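Local coordinates for protein peptidoglycan-N-acetylglucosamine deacetylase BC_1960 (Bacillus cereus, PDB 4L1G) that removes the acetyl group from N-acetylglucosamine residues of peptidoglycan, and also acts on soluble chitin and chitooligomers, as a zinc-dependent polysaccharide deacetylase, at residues V254-P257 with S258-Q261; L180-A183 with T184-F188; S57-K61 with Y62-F66; I150-T153 with E154-N158; G173-L176 with E177-K181. All coordinates share one frame; numbering follows the deposited sequence. Where two conformers were deposited one is given.

Contact 1: residues V254-P257 with S258-Q261; sequences VTLP and SMFQ
Leu256 and Phe260 lie side by side and point the same way, with Leu256 CD2 3.9 Å from Phe260 CE2. Just ahead of the helix, Val254 and Met259 cross at about a right angle, Val254 CG2 resting 3.9 Å from Met259 CB. Met259 CG sits over the centre of the neighbouring Phe260 ring, 3.8 Å above its plane, with CG anti to the backbone N (chi1 166°), which turns it toward the ring. Leu256 and Met259 both pack on Ala76 of strand 74-80, while Leu256 and Phe260 reach Phe167 and Val191. The backbone beneath is the short helix 256-259 with Thr255 as N-cap: Met259 N bonds to Thr255 O at 2.9 Å and Phe260 N to Leu256 O at 2.8 Å. A Schellman motif ends it, with Gln261 at positive phi as the C' residue. The Gln261 side chain folds back, its NE2 giving Ser258 O a bond of 2.9 Å, and Ser258 O lies almost in the amide plane of Gln261.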
loop_
_atom_site.group_PDB
_atom_site.type_symbol
_atom_site.label_atom_id
_atom_site.label_comp_id
_atom_site.label_asym_id
_atom_site.label_seq_id
_atom_site.Cartn_x
_atom_site.Cartn_y
_atom_site.Cartn_z
ATOM N N VAL A 254 -7.681 -8.966 3.102
ATOM C CA VAL A 254 -8.512 -7.802 3.374
ATOM C C VAL A 254 -7.816 -6.512 2.948
ATOM O O VAL A 254 -6.630 -6.510 2.611
ATOM C CB VAL A 254 -8.861 -7.697 4.875
ATOM C CG1 VAL A 254 -9.630 -8.931 5.343
ATOM C CG2 VAL A 254 -7.597 -7.497 5.703
ATOM N N THR A 255 -8.564 -5.414 2.961
ATOM C CA THR A 255 -7.996 -4.097 2.710
ATOM C C THR A 255 -7.555 -3.491 4.036
ATOM O O THR A 255 -7.933 -3.977 5.101
ATOM C CB THR A 255 -9.018 -3.158 2.061
ATOM O OG1 THR A 255 -10.106 -2.939 2.968
ATOM C CG2 THR A 255 -9.553 -3.759 0.772
ATOM N N LEU A 256 -6.759 -2.429 3.971
ATOM C CA LEU A 256 -6.284 -1.772 5.187
ATOM C C LEU A 256 -7.395 -1.184 6.074
ATOM O O LEU A 256 -7.371 -1.389 7.289
ATOM C CB LEU A 256 -5.208 -0.726 4.873
ATOM C CG LEU A 256 -3.885 -1.296 4.362
ATOM C CD1 LEU A 256 -2.822 -0.211 4.304
ATOM C CD2 LEU A 256 -3.430 -2.466 5.234
ATOM N N PRO A 257 -8.365 -0.455 5.483
ATOM C CA PRO A 257 -9.443 0.053 6.339
ATOM C C PRO A 257 -10.204 -1.062 7.046
ATOM O O PRO A 257 -10.683 -0.866 8.163
ATOM C CB PRO A 257 -10.361 0.799 5.355
ATOM C CG PRO A 257 -9.923 0.382 3.994
ATOM C CD PRO A 257 -8.473 0.076 4.112
ATOM N N SER A 258 -10.301 -2.220 6.405
ATOM C CA SER A 258 -10.923 -3.379 7.026
ATOM C C SER A 258 -10.046 -3.918 8.151
ATOM O O SER A 258 -10.528 -4.194 9.248
ATOM C CB SER A 258 -11.183 -4.469 5.988
ATOM O OG SER A 258 -11.640 -5.657 6.609
ATOM N N MET A 259 -8.754 -4.058 7.874
ATOM C CA MET A 259 -7.809 -4.575 8.857
ATOM C C MET A 259 -7.729 -3.689 10.098
ATOM O O MET A 259 -7.651 -4.183 11.225
ATOM C CB MET A 259 -6.419 -4.740 8.235
ATOM C CG MET A 259 -5.307 -4.959 9.251
ATOM S SD MET A 259 -3.713 -5.353 8.502
ATOM C CE MET A 259 -4.002 -7.036 7.950
ATOM N N PHE A 260 -7.763 -2.377 9.890
ATOM C CA PHE A 260 -7.611 -1.442 10.999
ATOM C C PHE A 260 -8.933 -0.828 11.448
ATOM O O PHE A 260 -8.948 0.141 12.211
ATOM C CB PHE A 260 -6.576 -0.372 10.658
ATOM C CG PHE A 260 -5.193 -0.924 10.472
ATOM C CD1 PHE A 260 -4.446 -1.336 11.568
ATOM C CD2 PHE A 260 -4.646 -1.053 9.205
ATOM C CE1 PHE A 260 -3.177 -1.855 11.405
ATOM C CE2 PHE A 260 -3.373 -1.574 9.036
ATOM C CZ PHE A 260 -2.638 -1.975 10.139
ATOM N N GLN A 261 -10.031 -1.413 10.975
ATOM C CA GLN A 261 -11.380 -1.045 11.396
ATOM C C GLN A 261 -11.631 0.457 11.343
ATOM O O GLN A 261 -12.033 1.067 12.330
ATOM C CB GLN A 261 -11.678 -1.589 12.796
ATOM C CG GLN A 261 -11.809 -3.109 12.859
ATOM C CD GLN A 261 -13.056 -3.619 12.158
ATOM O OE1 GLN A 261 -14.155 -3.590 12.719
ATOM N NE2 GLN A 261 -12.895 -4.088 10.924
#

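Contact 2: residues L180-A183 with T184-F188; sequences LKWA and TEQNF
Leu180 O takes two bonds from Thr184, one from its backbone N at 3.0 Å and one from OG1 at 2.8 Å, reaching the oxygen from opposite faces of its carbonyl plane. This is the last part of helix 177-185, which closes in a Schellman motif with Asn187, at positive phi, as the C' residue. Thr184 OG1 is also hydrogen-bonded to Ala63 N, which ties the helix to the loop before strand 64-65. Next along the chain, Lys181 stretches out and bends only at its last torsion (chi4 -67°), bringing NZ to Glu185 OE1 at 2.8 Å. This i to i+4 salt bridge uses the syn side of the carboxylate, with NZ 31° out of its plane. Trp182 carries Gln186 on one face: CG stands 3.5 Å above the indole, offset toward the rim, in a CH-pi contact with the five-membered ring, and the amide plane is turned 26° from the ring. Arg147 makes a cation-pi contact with the same tryptophan, linking it to helix 143-161. Ala183 packs its CB against Phe188 CB. Its carbonyl receives Phe188 N at 2.8 Å, the outer bond of the Schellman pair, and Ala183 O also lies in the plane of the Phe188 ring, at its edge.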
loop_
_atom_site.group_PDB
_atom_site.type_symbol
_atom_site.label_atom_id
_atom_site.label_comp_id
_atom_site.label_asym_id
_atom_site.label_seq_id
_atom_site.Cartn_x
_atom_site.Cartn_y
_atom_site.Cartn_z
ATOM N N LEU A 180 4.316 12.738 11.231
ATOM C CA LEU A 180 3.357 11.744 11.686
ATOM C C LEU A 180 2.317 12.391 12.594
ATOM O O LEU A 180 1.139 12.034 12.561
ATOM C CB LEU A 180 4.087 10.619 12.417
ATOM C CG LEU A 180 3.279 9.423 12.920
ATOM C CD1 LEU A 180 2.418 8.839 11.809
ATOM C CD2 LEU A 180 4.223 8.370 13.479
ATOM N N LYS A 181 2.761 13.352 13.398
ATOM C CA LYS A 181 1.873 14.080 14.298
ATOM C C LYS A 181 0.842 14.892 13.519
ATOM O O LYS A 181 -0.341 14.886 13.854
ATOM C CB LYS A 181 2.684 14.991 15.222
ATOM C CG LYS A 181 1.850 15.883 16.126
ATOM C CD LYS A 181 2.740 16.648 17.096
ATOM C CE LYS A 181 1.965 17.715 17.857
ATOM N NZ LYS A 181 1.496 18.823 16.973
ATOM N N TRP A 182 1.299 15.583 12.479
ATOM C CA TRP A 182 0.404 16.351 11.618
ATOM C C TRP A 182 -0.622 15.453 10.930
ATOM O O TRP A 182 -1.807 15.778 10.884
ATOM C CB TRP A 182 1.201 17.138 10.575
ATOM C CG TRP A 182 0.343 17.943 9.640
ATOM C CD1 TRP A 182 -0.199 19.175 9.879
ATOM C CD2 TRP A 182 -0.069 17.573 8.318
ATOM N NE1 TRP A 182 -0.925 19.593 8.788
ATOM C CE2 TRP A 182 -0.857 18.630 7.815
ATOM C CE3 TRP A 182 0.153 16.453 7.511
ATOM C CZ2 TRP A 182 -1.426 18.598 6.543
ATOM C CZ3 TRP A 182 -0.412 16.422 6.247
ATOM C CH2 TRP A 182 -1.191 17.489 5.776
ATOM N N ALA A 183 -0.161 14.322 10.405
ATOM C CA ALA A 183 -1.040 13.376 9.720
ATOM C C ALA A 183 -2.128 12.831 10.643
ATOM O O ALA A 183 -3.291 12.713 10.247
ATOM C CB ALA A 183 -0.230 12.235 9.129
ATOM N N THR A 184 -1.741 12.498 11.870
ATOM C CA THR A 184 -2.692 12.032 12.872
ATOM C C THR A 184 -3.742 13.104 13.161
ATOM O O THR A 184 -4.938 12.813 13.227
ATOM C CB THR A 184 -1.981 11.652 14.184
ATOM O OG1 THR A 184 -0.963 10.682 13.913
ATOM C CG2 THR A 184 -2.973 11.071 15.187
ATOM N N GLU A 185 -3.289 14.344 13.323
ATOM C CA GLU A 185 -4.189 15.463 13.592
ATOM C C GLU A 185 -5.131 15.721 12.420
ATOM O O GLU A 185 -6.246 16.204 12.605
ATOM C CB GLU A 185 -3.394 16.729 13.919
ATOM C CG GLU A 185 -2.655 16.665 15.246
ATOM C CD GLU A 185 -1.731 17.848 15.460
ATOM O OE1 GLU A 185 -1.172 17.967 16.572
ATOM O OE2 GLU A 185 -1.558 18.656 14.519
ATOM N N GLN A 186 -4.678 15.387 11.217
ATOM C CA GLN A 186 -5.473 15.602 10.015
ATOM C C GLN A 186 -6.330 14.389 9.663
ATOM O O GLN A 186 -6.856 14.298 8.556
ATOM C CB GLN A 186 -4.571 15.976 8.838
ATOM C CG GLN A 186 -3.887 17.320 9.004
ATOM C CD GLN A 186 -4.877 18.463 9.084
ATOM O OE1 GLN A 186 -5.877 18.482 8.365
ATOM N NE2 GLN A 186 -4.611 19.420 9.965
ATOM N N ASN A 187 -6.456 13.463 10.610
ATOM C CA ASN A 187 -7.302 12.280 10.453
ATOM C C ASN A 187 -6.811 11.308 9.375
ATOM O O ASN A 187 -7.606 10.597 8.758
ATOM C CB ASN A 187 -8.765 12.680 10.210
ATOM C CG ASN A 187 -9.742 11.600 10.623
ATOM O OD1 ASN A 187 -9.446 10.773 11.486
ATOM N ND2 ASN A 187 -10.921 11.603 10.007
ATOM N N PHE A 188 -5.501 11.289 9.150
ATOM C CA PHE A 188 -4.879 10.267 8.315
ATOM C C PHE A 188 -4.482 9.079 9.182
ATOM O O PHE A 188 -4.410 9.188 10.407
ATOM C CB PHE A 188 -3.609 10.797 7.644
ATOM C CG PHE A 188 -3.857 11.730 6.492
ATOM C CD1 PHE A 188 -4.263 11.241 5.261
ATOM C CD2 PHE A 188 -3.648 13.093 6.632
ATOM C CE1 PHE A 188 -4.474 12.098 4.192
ATOM C CE2 PHE A 188 -3.860 13.955 5.571
ATOM C CZ PHE A 188 -4.272 13.455 4.348
#

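Contact 3: residues S57-K61 with Y62-F66; sequences SWVEK and YAYAF
Trp58 is the middle of an aromatic cluster with Tyr62 and Tyr64, set where the weakly bonded helix 55-61 gives way to strand 64-65. Tyr62 turns an edge to the face of the Trp58 five-membered ring, the planes 76° apart, and its CE2 comes 4.0 Å from Trp58 CD1. The indole in turn offers the edge of its six-membered ring to the face of Tyr64 in an offset edge-to-face pair. Tyr64 CG stands anti to the backbone N (chi1 -173°), which turns the ring toward Trp58, so that CD2 lies 3.6 Å from Trp58 CB. Val59 CG1 adds to this side, touching Tyr64 CD2 and the edge of the Phe66 ring. Farther out, the aliphatic chain of Lys61 runs alongside Tyr62, with CG over one ring face 3.9 Å from the ring centroid, a CH-pi contact. Tyr62 N bonds to Trp58 O at 2.9 Å. At the polar edge one water donates to both Val59 O, at 2.8 Å, and Tyr64 O, at 2.7 Å, joining helix and strand. The rings thus contribute in two ways: their carbon surfaces hold the helix-to-strand turn together, while the hydroxyls of the two tyrosines join it by hydrogen bonds to its surroundings, Tyr62 to Glu177 of helix 177-185 and Tyr64 to Gln192.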
loop_
_atom_site.group_PDB
_atom_site.type_symbol
_atom_site.label_atom_id
_atom_site.label_comp_id
_atom_site.label_asym_id
_atom_site.label_seq_id
_atom_site.Cartn_x
_atom_site.Cartn_y
_atom_site.Cartn_z
ATOM N N SER A 57 7.361 3.181 19.719
ATOM C CA SER A 57 6.519 4.010 20.575
ATOM C C SER A 57 5.518 4.849 19.777
ATOM O O SER A 57 4.522 5.324 20.325
ATOM C CB SER A 57 7.370 4.895 21.491
ATOM O OG SER A 57 8.334 5.620 20.756
ATOM N N TRP A 58 5.775 5.013 18.484
ATOM C CA TRP A 58 4.886 5.787 17.622
ATOM C C TRP A 58 3.532 5.119 17.371
ATOM O O TRP A 58 2.560 5.801 17.044
ATOM C CB TRP A 58 5.566 6.117 16.290
ATOM C CG TRP A 58 6.665 7.129 16.416
ATOM C CD1 TRP A 58 7.006 7.832 17.535
ATOM C CD2 TRP A 58 7.569 7.549 15.387
ATOM N NE1 TRP A 58 8.067 8.662 17.266
ATOM C CE2 TRP A 58 8.431 8.506 15.956
ATOM C CE3 TRP A 58 7.734 7.205 14.042
ATOM C CZ2 TRP A 58 9.443 9.128 15.225
ATOM C CZ3 TRP A 58 8.740 7.823 13.317
ATOM C CH2 TRP A 58 9.580 8.775 13.910
ATOM N N VAL A 59 3.458 3.796 17.525
ATOM C CA VAL A 59 2.188 3.094 17.326
ATOM C C VAL A 59 1.243 3.325 18.504
ATOM O O VAL A 59 0.031 3.119 18.394
ATOM C CB VAL A 59 2.370 1.567 17.082
ATOM C CG1 VAL A 59 3.403 1.310 15.993
ATOM C CG2 VAL A 59 2.743 0.841 18.372
ATOM N N GLU A 60 1.802 3.765 19.627
ATOM C CA GLU A 60 1.016 4.045 20.823
ATOM C C GLU A 60 0.569 5.500 20.875
ATOM O O GLU A 60 -0.388 5.836 21.572
ATOM C CB GLU A 60 1.822 3.721 22.083
ATOM C CG GLU A 60 2.166 2.254 22.250
ATOM C CD GLU A 60 2.888 1.970 23.555
ATOM O OE1 GLU A 60 2.892 0.802 23.990
ATOM O OE2 GLU A 60 3.453 2.912 24.148
ATOM N N LYS A 61 1.262 6.359 20.136
ATOM C CA LYS A 61 1.026 7.796 20.221
ATOM C C LYS A 61 0.284 8.350 19.006
ATOM O O LYS A 61 -0.473 9.310 19.122
ATOM C CB LYS A 61 2.352 8.536 20.419
ATOM C CG LYS A 61 2.210 10.007 20.776
ATOM C CD LYS A 61 3.549 10.596 21.203
ATOM C CE LYS A 61 3.455 12.099 21.445
ATOM N NZ LYS A 61 2.503 12.441 22.539
ATOM N N TYR A 62 0.496 7.735 17.847
ATOM C CA TYR A 62 -0.087 8.237 16.606
ATOM C C TYR A 62 -0.856 7.166 15.838
ATOM O O TYR A 62 -0.803 5.982 16.174
ATOM C CB TYR A 62 1.008 8.817 15.711
ATOM C CG TYR A 62 1.886 9.837 16.399
ATOM C CD1 TYR A 62 1.422 11.118 16.658
ATOM C CD2 TYR A 62 3.181 9.517 16.786
ATOM C CE1 TYR A 62 2.220 12.055 17.288
ATOM C CE2 TYR A 62 3.988 10.446 17.415
ATOM C CZ TYR A 62 3.502 11.714 17.662
ATOM O OH TYR A 62 4.301 12.644 18.290
ATOM N N ALA A 63 -1.574 7.594 14.804
ATOM C CA ALA A 63 -2.226 6.664 13.891
ATOM C C ALA A 63 -1.158 6.059 12.988
ATOM O O ALA A 63 -0.880 6.572 11.905
ATOM C CB ALA A 63 -3.286 7.379 13.068
ATOM N N TYR A 64 -0.566 4.959 13.444
ATOM C CA TYR A 64 0.648 4.428 12.839
ATOM C C TYR A 64 0.788 2.942 13.171
ATOM O O TYR A 64 0.728 2.554 14.339
ATOM C CB TYR A 64 1.843 5.215 13.382
ATOM C CG TYR A 64 3.184 4.912 12.754
ATOM C CD1 TYR A 64 3.453 5.262 11.438
ATOM C CD2 TYR A 64 4.198 4.315 13.494
ATOM C CE1 TYR A 64 4.684 5.001 10.867
ATOM C CE2 TYR A 64 5.433 4.053 12.933
ATOM C CZ TYR A 64 5.670 4.398 11.620
ATOM O OH TYR A 64 6.901 4.138 11.056
ATOM N N ALA A 65 0.966 2.109 12.149
ATOM C CA ALA A 65 1.092 0.670 12.364
ATOM C C ALA A 65 1.931 -0.022 11.293
ATOM O O ALA A 65 2.079 0.483 10.181
ATOM C CB ALA A 65 -0.285 0.021 12.457
ATOM N N PHE A 66 2.480 -1.181 11.646
ATOM C CA PHE A 66 3.263 -1.995 10.721
ATOM C C PHE A 66 2.464 -3.213 10.268
ATOM O O PHE A 66 2.657 -3.727 9.162
ATOM C CB PHE A 66 4.560 -2.458 11.387
ATOM C CG PHE A 66 5.542 -1.352 11.641
ATOM C CD1 PHE A 66 5.480 -0.606 12.810
ATOM C CD2 PHE A 66 6.530 -1.059 10.714
ATOM C CE1 PHE A 66 6.386 0.416 13.045
ATOM C CE2 PHE A 66 7.440 -0.039 10.944
ATOM C CZ PHE A 66 7.368 0.698 12.111
HETATM O O HOH W 1 -1.229 1.935 16.151
#

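Contact 4: residues I150-T153 with E154-N158; sequences IIKT and EEILN
Ile150 O is gripped by two groups: Glu154 N, 2.8 Å away in the carbonyl plane, and the side-chain amide ND2 of Asn130. The asparagine, at the end of strand 127-130, thereby meets helix 143-161 at a carbonyl that already serves the helical ladder. Glu154 is a buried residue with two conformers; in one of them its OE2 also meets ND2 of Asn130, so that the amide would span one turn of the helix. The following backbone bonds continue the alpha-helical i to i+4 pattern, as in Leu157 N to Thr153 O at 3.0 Å. On the outer side Ile151 and Glu155 cross at a slant, Ile151 CG2 beside Glu155 OE2, while a water donates to Glu155 OE1 at 3.1 Å and only weakly to Lys152 O. On the inner side Thr153 and Leu157 run alongside each other in the same direction, facing strand 127-130. The side chain of Thr153 is about 6 Å from that of the zinc ligand His131, so this face of the helix lies close to the metal site. Thr153 OG1 turns back to Gln149 O, leaving CG2 to meet Leu157 CD1 at 3.8 Å.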
loop_
_atom_site.group_PDB
_atom_site.type_symbol
_atom_site.label_atom_id
_atom_site.label_comp_id
_atom_site.label_asym_id
_atom_site.label_seq_id
_atom_site.Cartn_x
_atom_site.Cartn_y
_atom_site.Cartn_z
ATOM N N ILE A 150 1.601 15.588 0.312
ATOM C CA ILE A 150 0.405 14.863 0.717
ATOM C C ILE A 150 -0.865 15.490 0.150
ATOM O O ILE A 150 -1.681 14.802 -0.462
ATOM C CB ILE A 150 0.287 14.790 2.250
ATOM C CG1 ILE A 150 1.502 14.071 2.841
ATOM C CG2 ILE A 150 -0.996 14.085 2.653
ATOM C CD1 ILE A 150 1.696 12.666 2.309
ATOM N N ILE A 151 -1.025 16.794 0.354
ATOM C CA ILE A 151 -2.250 17.493 -0.030
ATOM C C ILE A 151 -2.481 17.509 -1.543
ATOM O O ILE A 151 -3.592 17.256 -2.010
ATOM C CB ILE A 151 -2.279 18.932 0.537
ATOM C CG1 ILE A 151 -2.353 18.898 2.067
ATOM C CG2 ILE A 151 -3.457 19.714 -0.026
ATOM C CD1 ILE A 151 -2.253 20.267 2.715
ATOM N N LYS A 152 -1.430 17.801 -2.303
ATOM C CA LYS A 152 -1.512 17.777 -3.758
ATOM C C LYS A 152 -1.934 16.398 -4.265
ATOM O O LYS A 152 -2.742 16.285 -5.184
ATOM C CB LYS A 152 -0.177 18.192 -4.379
ATOM C CG LYS A 152 -0.153 18.135 -5.897
ATOM C CD LYS A 152 0.904 19.064 -6.480
ATOM C CE LYS A 152 2.301 18.694 -6.022
ATOM N NZ LYS A 152 3.312 19.602 -6.638
ATOM N N THR A 153 -1.392 15.352 -3.649
ATOM C CA THR A 153 -1.736 13.985 -4.016
ATOM C C THR A 153 -3.173 13.669 -3.618
ATOM O O THR A 153 -3.900 13.003 -4.356
ATOM C CB THR A 153 -0.784 12.975 -3.351
ATOM O OG1 THR A 153 0.567 13.303 -3.689
ATOM C CG2 THR A 153 -1.089 11.552 -3.811
ATOM N N GLU A 154 -3.577 14.162 -2.452
ATOM C CA GLU A 154 -4.928 13.941 -1.957
ATOM C C GLU A 154 -5.965 14.536 -2.909
ATOM O O GLU A 154 -6.982 13.904 -3.203
ATOM C CB GLU A 154 -5.081 14.543 -0.559
ATOM C CG GLU A 154 -6.330 14.101 0.188
ATOM C CD GLU A 154 -6.138 12.801 0.953
ATOM O OE1 GLU A 154 -6.904 12.569 1.910
ATOM O OE2 GLU A 154 -5.231 12.014 0.606
ATOM N N GLU A 155 -5.698 15.749 -3.391
ATOM C CA GLU A 155 -6.599 16.429 -4.318
ATOM C C GLU A 155 -6.743 15.657 -5.621
ATOM O O GLU A 155 -7.847 15.497 -6.141
ATOM C CB GLU A 155 -6.101 17.844 -4.617
ATOM C CG GLU A 155 -6.215 18.811 -3.453
ATOM C CD GLU A 155 -5.559 20.150 -3.738
ATOM O OE1 GLU A 155 -4.903 20.283 -4.796
ATOM O OE2 GLU A 155 -5.698 21.071 -2.903
ATOM N N ILE A 156 -5.618 15.187 -6.147
ATOM C CA ILE A 156 -5.607 14.417 -7.384
ATOM C C ILE A 156 -6.415 13.129 -7.244
ATOM O O ILE A 156 -7.257 12.818 -8.087
ATOM C CB ILE A 156 -4.163 14.080 -7.811
ATOM C CG1 ILE A 156 -3.423 15.357 -8.226
ATOM C CG2 ILE A 156 -4.159 13.063 -8.945
ATOM C CD1 ILE A 156 -1.940 15.162 -8.461
ATOM N N LEU A 157 -6.161 12.393 -6.166
ATOM C CA LEU A 157 -6.828 11.117 -5.934
ATOM C C LEU A 157 -8.306 11.291 -5.601
ATOM O O LEU A 157 -9.135 10.470 -5.992
ATOM C CB LEU A 157 -6.116 10.330 -4.830
ATOM C CG LEU A 157 -4.674 9.934 -5.154
ATOM C CD1 LEU A 157 -4.036 9.191 -3.991
ATOM C CD2 LEU A 157 -4.623 9.102 -6.427
ATOM N N ASN A 158 -8.634 12.360 -4.882
ATOM C CA ASN A 158 -10.025 12.665 -4.566
ATOM C C ASN A 158 -10.841 12.888 -5.832
ATOM O O ASN A 158 -11.968 12.409 -5.954
ATOM C CB ASN A 158 -10.117 13.895 -3.662
ATOM C CG ASN A 158 -11.544 14.243 -3.294
ATOM O OD1 ASN A 158 -12.341 13.370 -2.954
ATOM N ND2 ASN A 158 -11.882 15.526 -3.375
HETATM O O HOH W 2 -3.612 18.839 -7.180
#

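Contact 5: residues G173-L176 with E177-K181; sequences GEIL and ENQLK
Gln179 CG stands anti to the carbonyl carbon, beside the backbone N (chi1 -64°), and with the chain extended beyond it the side chain reaches back past the first turn of its helix to Leu176, where OE1 accepts from Leu176 N at 2.8 Å. Leu176 is the N-cap residue of helix 177-185, and this is the N3-to-N-cap half of a capping box; the leucine has no polar side chain to supply the other half. The N-H points almost straight at the oxygen (164°), but the donor stands above the carbonyl plane of the amide, 47° out of it. NE2 of Gln179 bonds to Leu138 O, and the amide is thus held at both its ends. Ile175 and Gln179 slide past each other in opposite directions, and Ile175 CD1 comes 3.6 Å from OE1 of Gln179. On the outer side Leu176 crosses the glutamine at a slant, its CD1 3.9 Å from Gln179 NE2. The first turn is completed by Leu180 N, bonded to Leu176 O at 2.9 Å.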
loop_
_atom_site.group_PDB
_atom_site.type_symbol
_atom_site.label_atom_id
_atom_site.label_comp_id
_atom_site.label_asym_id
_atom_site.label_seq_id
_atom_site.Cartn_x
_atom_site.Cartn_y
_atom_site.Cartn_z
ATOM N N GLY A 173 9.685 4.128 3.583
ATOM C CA GLY A 173 9.255 3.998 4.965
ATOM C C GLY A 173 9.797 5.094 5.866
ATOM O O GLY A 173 9.763 4.972 7.091
ATOM N N GLU A 174 10.293 6.168 5.259
ATOM C CA GLU A 174 10.895 7.268 6.008
ATOM C C GLU A 174 9.863 8.316 6.416
ATOM O O GLU A 174 9.232 8.940 5.564
ATOM C CB GLU A 174 11.994 7.933 5.175
ATOM C CG GLU A 174 13.141 7.015 4.792
ATOM C CD GLU A 174 14.229 6.972 5.846
ATOM O OE1 GLU A 174 14.018 7.525 6.949
ATOM O OE2 GLU A 174 15.300 6.392 5.569
ATOM N N ILE A 175 9.702 8.510 7.721
ATOM C CA ILE A 175 8.781 9.516 8.244
ATOM C C ILE A 175 9.337 10.146 9.527
ATOM O O ILE A 175 9.996 9.474 10.322
ATOM C CB ILE A 175 7.367 8.915 8.492
ATOM C CG1 ILE A 175 6.329 10.017 8.711
ATOM C CG2 ILE A 175 7.375 7.935 9.654
ATOM C CD1 ILE A 175 5.704 10.516 7.435
ATOM N N LEU A 176 9.096 11.441 9.711
ATOM C CA LEU A 176 9.512 12.134 10.930
ATOM C C LEU A 176 8.339 12.223 11.899
ATOM O O LEU A 176 7.184 12.111 11.489
ATOM C CB LEU A 176 10.035 13.535 10.607
ATOM C CG LEU A 176 11.273 13.622 9.710
ATOM C CD1 LEU A 176 11.701 15.074 9.530
ATOM C CD2 LEU A 176 12.415 12.786 10.270
ATOM N N GLU A 177 8.631 12.424 13.180
ATOM C CA GLU A 177 7.581 12.432 14.196
ATOM C C GLU A 177 6.572 13.565 14.001
ATOM O O GLU A 177 5.367 13.355 14.135
ATOM C CB GLU A 177 8.169 12.481 15.610
ATOM C CG GLU A 177 7.112 12.375 16.699
ATOM C CD GLU A 177 7.696 12.216 18.092
ATOM O OE1 GLU A 177 8.912 11.953 18.210
ATOM O OE2 GLU A 177 6.932 12.350 19.072
ATOM N N ASN A 178 7.065 14.758 13.686
ATOM C CA ASN A 178 6.189 15.903 13.458
ATOM C C ASN A 178 5.315 15.719 12.226
ATOM O O ASN A 178 4.185 16.203 12.176
ATOM C CB ASN A 178 6.998 17.198 13.352
ATOM C CG ASN A 178 7.494 17.683 14.698
ATOM O OD1 ASN A 178 6.884 17.403 15.732
ATOM N ND2 ASN A 178 8.604 18.413 14.695
ATOM N N GLN A 179 5.849 15.016 11.235
ATOM C CA GLN A 179 5.090 14.686 10.039
ATOM C C GLN A 179 3.979 13.714 10.397
ATOM O O GLN A 179 2.845 13.848 9.939
ATOM C CB GLN A 179 6.009 14.069 8.985
ATOM C CG GLN A 179 7.094 15.009 8.482
ATOM C CD GLN A 179 8.106 14.302 7.600
ATOM O OE1 GLN A 179 8.198 13.077 7.608
ATOM N NE2 GLN A 179 8.869 15.074 6.834
ATOM N N LEU A 180 4.316 12.738 11.231
ATOM C CA LEU A 180 3.357 11.744 11.686
ATOM C C LEU A 180 2.317 12.391 12.594
ATOM O O LEU A 180 1.139 12.034 12.561
ATOM C CB LEU A 180 4.087 10.619 12.417
ATOM C CG LEU A 180 3.279 9.423 12.920
ATOM C CD1 LEU A 180 2.418 8.839 11.809
ATOM C CD2 LEU A 180 4.223 8.370 13.479
ATOM N N LYS A 181 2.761 13.352 13.398
ATOM C CA LYS A 181 1.873 14.080 14.298
ATOM C C LYS A 181 0.842 14.892 13.519
ATOM O O LYS A 181 -0.341 14.886 13.854
ATOM C CB LYS A 181 2.684 14.991 15.222
ATOM C CG LYS A 181 1.850 15.883 16.126
ATOM C CD LYS A 181 2.740 16.648 17.096
ATOM C CE LYS A 181 1.965 17.715 17.857
ATOM N NZ LYS A 181 1.496 18.823 16.973
#

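In the fold
Along the chain the order is contact 3, 4, 5, 2 and 1. Contacts 5 and 2 are the two ends of helix 177-185, sharing Leu180 and Lys181, with centres 9 Å apart. The centre of contact 3 lies 10 to 11 Å from theirs, and it touches them through Tyr62, which meets Glu177 and Lys181, and through Ala63 beside Thr184; its strand 64-65 pairs with strand 189-191, which follows contact 2. Contact 4, on helix 143-161, meets contact 2 where Phe188 packs on Ile150 and Glu154. Contact 1 stands apart, 16 to 22 Å from the others between centres, yet Phe260 touches Ala65 of contact 3. The N-terminal segment is thus packed against the last helical turn and against helix 177-185 of the deacetylase fold.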